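Aminotransferase (Streptomyces pactum, PDB 4ZM4) belongs to the class-III aminotransferases, a family built on the pyridoxal-phosphate-dependent transferase fold, and binds pyridoxal-5'-phosphate. Local coordinates at residues Asp199-Leu204 and Arg238-Arg243; Pro272-Leu277 and His295-Leu300. The protein carries 1 engineered substitution. One frame throughout, in Å; residues are numbered along the deposited sequence.

Contact 1: Asp199-Leu204 and Arg238-Arg243; sequences DALREL and RELTGR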
loop_
_atom_site.group_PDB
_atom_site.type_symbol
_atom_site.label_atom_id
_atom_site.label_comp_id
_atom_site.label_asym_id
_atom_site.label_seq_id
_atom_site.Cartn_x
_atom_site.Cartn_y
_atom_site.Cartn_z
ATOM N N ASP B 199 -33.409 2.068 -13.136
ATOM C CA ASP B 199 -34.602 1.692 -12.357
ATOM C C ASP B 199 -34.199 1.193 -10.958
ATOM O O ASP B 199 -34.690 1.673 -9.968
ATOM C CB ASP B 199 -35.393 0.579 -13.069
ATOM C CG ASP B 199 -36.082 1.052 -14.353
ATOM O OD1 ASP B 199 -36.332 2.274 -14.513
ATOM O OD2 ASP B 199 -36.393 0.160 -15.209
ATOM N N ALA B 200 -33.266 0.241 -10.917
ATOM C CA ALA B 200 -32.796 -0.345 -9.675
ATOM C C ALA B 200 -32.161 0.695 -8.780
ATOM O O ALA B 200 -32.397 0.737 -7.575
ATOM C CB ALA B 200 -31.800 -1.474 -9.973
ATOM N N LEU B 201 -31.390 1.581 -9.380
ATOM C CA LEU B 201 -30.738 2.661 -8.647
ATOM C C LEU B 201 -31.741 3.633 -8.054
ATOM O O LEU B 201 -31.574 4.114 -6.917
ATOM C CB LEU B 201 -29.770 3.412 -9.589
ATOM C CG LEU B 201 -28.942 4.518 -8.922
ATOM C CD1 LEU B 201 -27.953 3.960 -7.907
ATOM C CD2 LEU B 201 -28.216 5.317 -9.987
ATOM N N ARG B 202 -32.756 3.971 -8.840
ATOM C CA ARG B 202 -33.820 4.874 -8.368
ATOM C C ARG B 202 -34.586 4.233 -7.227
ATOM O O ARG B 202 -34.903 4.890 -6.229
ATOM C CB ARG B 202 -34.796 5.195 -9.500
ATOM C CG ARG B 202 -34.273 6.164 -10.541
ATOM C CD ARG B 202 -35.373 6.460 -11.542
ATOM N NE ARG B 202 -35.096 7.714 -12.235
ATOM C CZ ARG B 202 -34.605 7.818 -13.470
ATOM N NH1 ARG B 202 -34.327 6.722 -14.193
ATOM N NH2 ARG B 202 -34.412 9.033 -13.996
ATOM N N GLU B 203 -34.888 2.947 -7.366
ATOM C CA GLU B 203 -35.658 2.246 -6.338
ATOM C C GLU B 203 -34.867 2.192 -5.034
ATOM O O GLU B 203 -35.386 2.528 -3.949
ATOM C CB GLU B 203 -36.059 0.849 -6.781
ATOM C CG GLU B 203 -37.320 0.378 -6.070
ATOM C CD GLU B 203 -37.418 -1.131 -5.939
ATOM O OE1 GLU B 203 -37.990 -1.609 -4.929
ATOM O OE2 GLU B 203 -36.950 -1.833 -6.864
ATOM N N LEU B 204 -33.578 1.874 -5.158
ATOM C CA LEU B 204 -32.700 1.874 -3.997
ATOM C C LEU B 204 -32.790 3.215 -3.254
ATOM O O LEU B 204 -33.078 3.247 -2.068
ATOM C CB LEU B 204 -31.243 1.607 -4.387
ATOM C CG LEU B 204 -30.270 1.673 -3.202
ATOM C CD1 LEU B 204 -30.607 0.647 -2.137
ATOM C CD2 LEU B 204 -28.857 1.450 -3.694
ATOM N N ARG B 238 -25.095 11.328 -9.800
ATOM C CA ARG B 238 -24.804 12.642 -9.206
ATOM C C ARG B 238 -26.071 13.304 -8.645
ATOM O O ARG B 238 -26.029 13.998 -7.617
ATOM C CB ARG B 238 -24.130 13.568 -10.268
ATOM C CG ARG B 238 -23.923 15.033 -9.858
ATOM C CD ARG B 238 -22.910 15.216 -8.746
ATOM N NE ARG B 238 -23.338 14.733 -7.436
ATOM C CZ ARG B 238 -22.590 14.756 -6.324
ATOM N NH1 ARG B 238 -21.357 15.292 -6.320
ATOM N NH2 ARG B 238 -23.081 14.258 -5.196
ATOM N N GLU B 239 -27.194 13.139 -9.338
ATOM C CA GLU B 239 -28.418 13.779 -8.882
ATOM C C GLU B 239 -28.949 13.103 -7.617
ATOM O O GLU B 239 -29.329 13.770 -6.680
ATOM C CB GLU B 239 -29.470 13.749 -9.987
ATOM C CG GLU B 239 -30.646 14.688 -9.770
ATOM C CD GLU B 239 -31.687 14.541 -10.870
ATOM O OE1 GLU B 239 -31.315 14.684 -12.054
ATOM O OE2 GLU B 239 -32.869 14.311 -10.568
ATOM N N LEU B 240 -28.995 11.770 -7.633
ATOM C CA LEU B 240 -29.565 11.017 -6.527
ATOM C C LEU B 240 -28.710 11.191 -5.295
ATOM O O LEU B 240 -29.225 11.533 -4.240
ATOM C CB LEU B 240 -29.719 9.526 -6.879
ATOM C CG LEU B 240 -30.769 9.192 -7.942
ATOM C CD1 LEU B 240 -30.711 7.727 -8.334
ATOM C CD2 LEU B 240 -32.176 9.529 -7.494
ATOM N N THR B 241 -27.396 11.024 -5.443
ATOM C CA THR B 241 -26.498 11.227 -4.330
ATOM C C THR B 241 -26.583 12.658 -3.757
ATOM O O THR B 241 -26.640 12.824 -2.543
ATOM C CB THR B 241 -25.042 10.905 -4.682
ATOM O OG1 THR B 241 -24.577 11.717 -5.776
ATOM C CG2 THR B 241 -24.875 9.425 -5.022
ATOM N N GLY B 242 -26.625 13.673 -4.622
ATOM C CA GLY B 242 -26.710 15.075 -4.178
ATOM C C GLY B 242 -28.001 15.391 -3.434
ATOM O O GLY B 242 -28.006 16.014 -2.388
ATOM N N ARG B 243 -29.094 14.890 -3.978
ATOM C CA ARG B 243 -30.404 15.031 -3.386
ATOM C C ARG B 243 -30.487 14.370 -2.019
ATOM O O ARG B 243 -31.176 14.880 -1.123
ATOM C CB ARG B 243 -31.403 14.360 -4.325
ATOM C CG ARG B 243 -32.865 14.581 -4.020
ATOM C CD ARG B 243 -33.704 14.331 -5.280
ATOM N NE ARG B 243 -34.308 12.990 -5.342
ATOM C CZ ARG B 243 -34.845 12.458 -6.447
ATOM N NH1 ARG B 243 -34.861 13.129 -7.605
ATOM N NH2 ARG B 243 -35.382 11.246 -6.399
#
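Helix segments Asp199-Leu204 and Arg238-Arg243 run side by side in much the same direction and approach most closely where the CA of Arg202 lies 7.7 Å from the CA of Leu240. No hydrogen bond crosses between them; the contact is made by Leu240, with Leu201 and Arg202 receiving it. Leu240 points toward the other helix and presents one methyl branch, CD1, which rests 3.7 Å from Leu201 CG. The same CD1 is 3.8 Å from Leu201 CD2, so it lies against the CG-CD2 arm of that residue, the two side chains running past one another in opposite senses. Leu201 reaches across because its CG stands anti to the backbone N (chi1 -176°), which extends the branched end toward Leu240. On the outer flank CD1 also meets the Arg202 backbone, 4.2 Å from its CA, while the aliphatic CG of Arg202 only grazes it. Both helices belong to beta-alpha-beta crossovers of the large domain's central sheet, helix 198-208 leading into strand 212-217 and helix 233-244 into strand 247-251. Leu201 is further enclosed by Phe233 and Leu237 of the neighbouring helix and by Leu193 and Phe146 of the sheet. The other branch of Leu240 serves its own helix: CD2 lies 3.8 Å above one face of the Arg243 guanidinium, offset toward its rim. Arg243 NH1 makes a long salt bridge of 3.8 Å to Glu239 OE2 within its own helix, on the exposed flank. Arg202 NH2 stays 6.5 Å from the same Glu239 OE2, too far for a direct ion pair, with the like-charged Arg243 at a similar distance. On the sheet-facing side, Arg238 bonds Glu271 O and Thr241 OG1 bonds Leu237 O, with a weak extra hydrogen bond between the two side chains; both touch Leu248.

Contact 2: Pro272-Leu277 and His295-Leu300; sequences PDLTVL and HAMRML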
loop_
_atom_site.group_PDB
_atom_site.type_symbol
_atom_site.label_atom_id
_atom_site.label_comp_id
_atom_site.label_asym_id
_atom_site.label_seq_id
_atom_site.Cartn_x
_atom_site.Cartn_y
_atom_site.Cartn_z
ATOM N N PRO B 272 -17.748 14.242 -8.981
ATOM C CA PRO B 272 -18.036 13.544 -7.741
ATOM C C PRO B 272 -17.612 14.373 -6.527
ATOM O O PRO B 272 -16.919 15.370 -6.686
ATOM C CB PRO B 272 -17.128 12.324 -7.820
ATOM C CG PRO B 272 -15.913 12.846 -8.490
ATOM C CD PRO B 272 -16.422 13.868 -9.502
ATOM N N ASP B 273 -17.961 13.883 -5.334
ATOM C CA ASP B 273 -17.553 14.486 -4.057
ATOM C C ASP B 273 -16.141 14.106 -3.678
ATOM O O ASP B 273 -15.388 14.948 -3.220
ATOM C CB ASP B 273 -18.544 14.093 -2.957
ATOM C CG ASP B 273 -19.947 14.584 -3.250
ATOM O OD1 ASP B 273 -20.072 15.783 -3.566
ATOM O OD2 ASP B 273 -20.915 13.780 -3.282
ATOM N N LEU B 274 -15.788 12.840 -3.867
ATOM C CA LEU B 274 -14.433 12.355 -3.633
ATOM C C LEU B 274 -13.929 11.597 -4.884
ATOM O O LEU B 274 -14.748 11.081 -5.657
ATOM C CB LEU B 274 -14.405 11.434 -2.439
ATOM C CG LEU B 274 -14.722 12.056 -1.078
ATOM C CD1 LEU B 274 -14.864 10.965 -0.004
ATOM C CD2 LEU B 274 -13.617 13.033 -0.663
ATOM N N THR B 275 -12.625 11.634 -5.120
ATOM C CA THR B 275 -12.023 10.975 -6.271
ATOM C C THR B 275 -10.861 10.173 -5.767
ATOM O O THR B 275 -10.109 10.671 -4.942
ATOM C CB THR B 275 -11.513 11.984 -7.322
ATOM O OG1 THR B 275 -12.630 12.706 -7.898
ATOM C CG2 THR B 275 -10.760 11.292 -8.450
ATOM N N VAL B 276 -10.753 8.919 -6.170
ATOM C CA VAL B 276 -9.571 8.123 -5.840
ATOM C C VAL B 276 -8.683 8.014 -7.080
ATOM O O VAL B 276 -9.174 7.734 -8.197
ATOM C CB VAL B 276 -9.943 6.691 -5.383
ATOM C CG1 VAL B 276 -8.711 5.954 -4.863
ATOM C CG2 VAL B 276 -11.030 6.720 -4.316
ATOM N N LEU B 277 -7.375 8.193 -6.882
ATOM C CA LEU B 277 -6.382 8.166 -7.976
ATOM C C LEU B 277 -5.215 7.268 -7.655
ATOM O O LEU B 277 -4.873 7.089 -6.468
ATOM C CB LEU B 277 -5.861 9.571 -8.218
ATOM C CG LEU B 277 -6.888 10.660 -8.536
ATOM C CD1 LEU B 277 -6.225 12.034 -8.409
ATOM C CD2 LEU B 277 -7.488 10.481 -9.901
ATOM N N HIS B 295 -14.849 21.418 0.962
ATOM C CA HIS B 295 -15.987 21.013 1.770
ATOM C C HIS B 295 -15.966 19.494 2.052
ATOM O O HIS B 295 -16.001 19.072 3.192
ATOM C CB HIS B 295 -17.333 21.441 1.143
ATOM C CG HIS B 295 -18.480 21.364 2.122
ATOM N ND1 HIS B 295 -19.456 20.389 2.085
ATOM C CD2 HIS B 295 -18.735 22.098 3.231
ATOM C CE1 HIS B 295 -20.285 20.550 3.103
ATOM N NE2 HIS B 295 -19.862 21.575 3.818
ATOM N N ALA B 296 -15.859 18.691 1.006
ATOM C CA ALA B 296 -15.835 17.223 1.150
ATOM C C ALA B 296 -14.634 16.744 1.971
ATOM O O ALA B 296 -14.719 15.703 2.632
ATOM C CB ALA B 296 -15.849 16.550 -0.214
ATOM N N MET B 297 -13.525 17.493 1.932
ATOM C CA MET B 297 -12.305 17.107 2.649
ATOM C C MET B 297 -12.160 17.704 4.052
ATOM O O MET B 297 -11.093 17.590 4.653
ATOM C CB MET B 297 -11.065 17.467 1.803
ATOM C CG MET B 297 -10.978 16.684 0.496
ATOM S SD MET B 297 -10.738 14.930 0.856
ATOM C CE MET B 297 -8.967 14.922 1.163
ATOM N N ARG B 298 -13.217 18.330 4.551
ATOM C CA ARG B 298 -13.132 19.170 5.746
ATOM C C ARG B 298 -12.712 18.415 7.008
ATOM O O ARG B 298 -12.030 18.975 7.865
ATOM C CB ARG B 298 -14.464 19.936 5.984
ATOM C CG ARG B 298 -15.569 19.115 6.656
ATOM C CD ARG B 298 -16.958 19.729 6.516
ATOM N NE ARG B 298 -17.729 18.942 5.548
ATOM C CZ ARG B 298 -18.955 18.463 5.709
ATOM N NH1 ARG B 298 -19.642 18.681 6.809
ATOM N NH2 ARG B 298 -19.512 17.772 4.725
ATOM N N MET B 299 -13.121 17.151 7.154
ATOM C CA MET B 299 -12.756 16.409 8.360
ATOM C C MET B 299 -11.291 15.986 8.358
ATOM O O MET B 299 -10.745 15.622 9.406
ATOM C CB MET B 299 -13.681 15.230 8.581
ATOM C CG MET B 299 -15.136 15.656 8.750
ATOM S SD MET B 299 -16.158 14.362 9.474
ATOM C CE MET B 299 -15.713 14.465 11.218
ATOM N N LEU B 300 -10.650 16.001 7.193
ATOM C CA LEU B 300 -9.228 15.701 7.122
ATOM C C LEU B 300 -8.417 16.955 7.271
ATOM O O LEU B 300 -7.269 16.897 7.688
ATOM C CB LEU B 300 -8.889 14.964 5.823
ATOM C CG LEU B 300 -9.345 13.522 5.791
ATOM C CD1 LEU B 300 -9.088 12.900 4.422
ATOM C CD2 LEU B 300 -8.658 12.690 6.859
#
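Ala296 and Met297 close over Asp273 and Leu274, where strand 274-277 begins, and the tight part of the contact lies in these four residues. The methyl of Ala296 points toward the strand and comes within 3.4 Å of the carbonyl oxygen Asp273 O, close to where the two backbones are nearest. Leu274 brings up CD2 beside it, 4.2 Å from Ala296 CB and 3.8 Å from Met297 SD. Met297 is bent at both chi2 (-65°) and chi3 (-81°), a folded chain that brings its sulfur up to the leucine methyl, the two side chains meeting at a slant. Leu133 of helix 123-138 and Ala26 of the second subunit also pack on Met297. Within the mixed sheet of the large domain, strand 274-277 lies between parallel strand 247-251 and antiparallel strand 288-292, and His295-Leu300 follows the latter as a type I turn leading into helix 298-301, with Met297 as N-cap. The carboxylate of Asp273 faces elsewhere: OD2 accepts from Leu248 N. The solvent side is looser and polar. There His295 and Arg298, both exposed, make no contact with the strand and pair with each other. Arg298 NE donates to His295 O at 2.9 Å with an N-H...O angle of 155°, the oxygen lying in the guanidinium plane. Arg298 N, 3.2 Å from His295 O, reaches that oxygen from the opposite face of the carbonyl plane. Arg298 NE also stands 3.8 Å above the centre of the His295 ring, so the arginine lies folded back over its own turn.

Contacts 1 and 2 share the large domain, with about 20 Å between centres, in series along the chain. Contact 1 joins two helices that flank the central sheet, through buried leucines with charged groups along an exposed rim. Contact 2 instead joins the start of a sheet strand to a turn and short helix, partly buried, and borders the second subunit, which contact 1 does not touch. Neither has a hydrogen bond across its own segments, yet a salt bridge connects the two: Arg238 NH2 lies 2.9 Å from Asp273 OD2, tying helix 233-244 to the entry of strand 274-277. Leu248 of strand 247-251 is packed on by contact 1 and hydrogen-bonded through its backbone by contact 2.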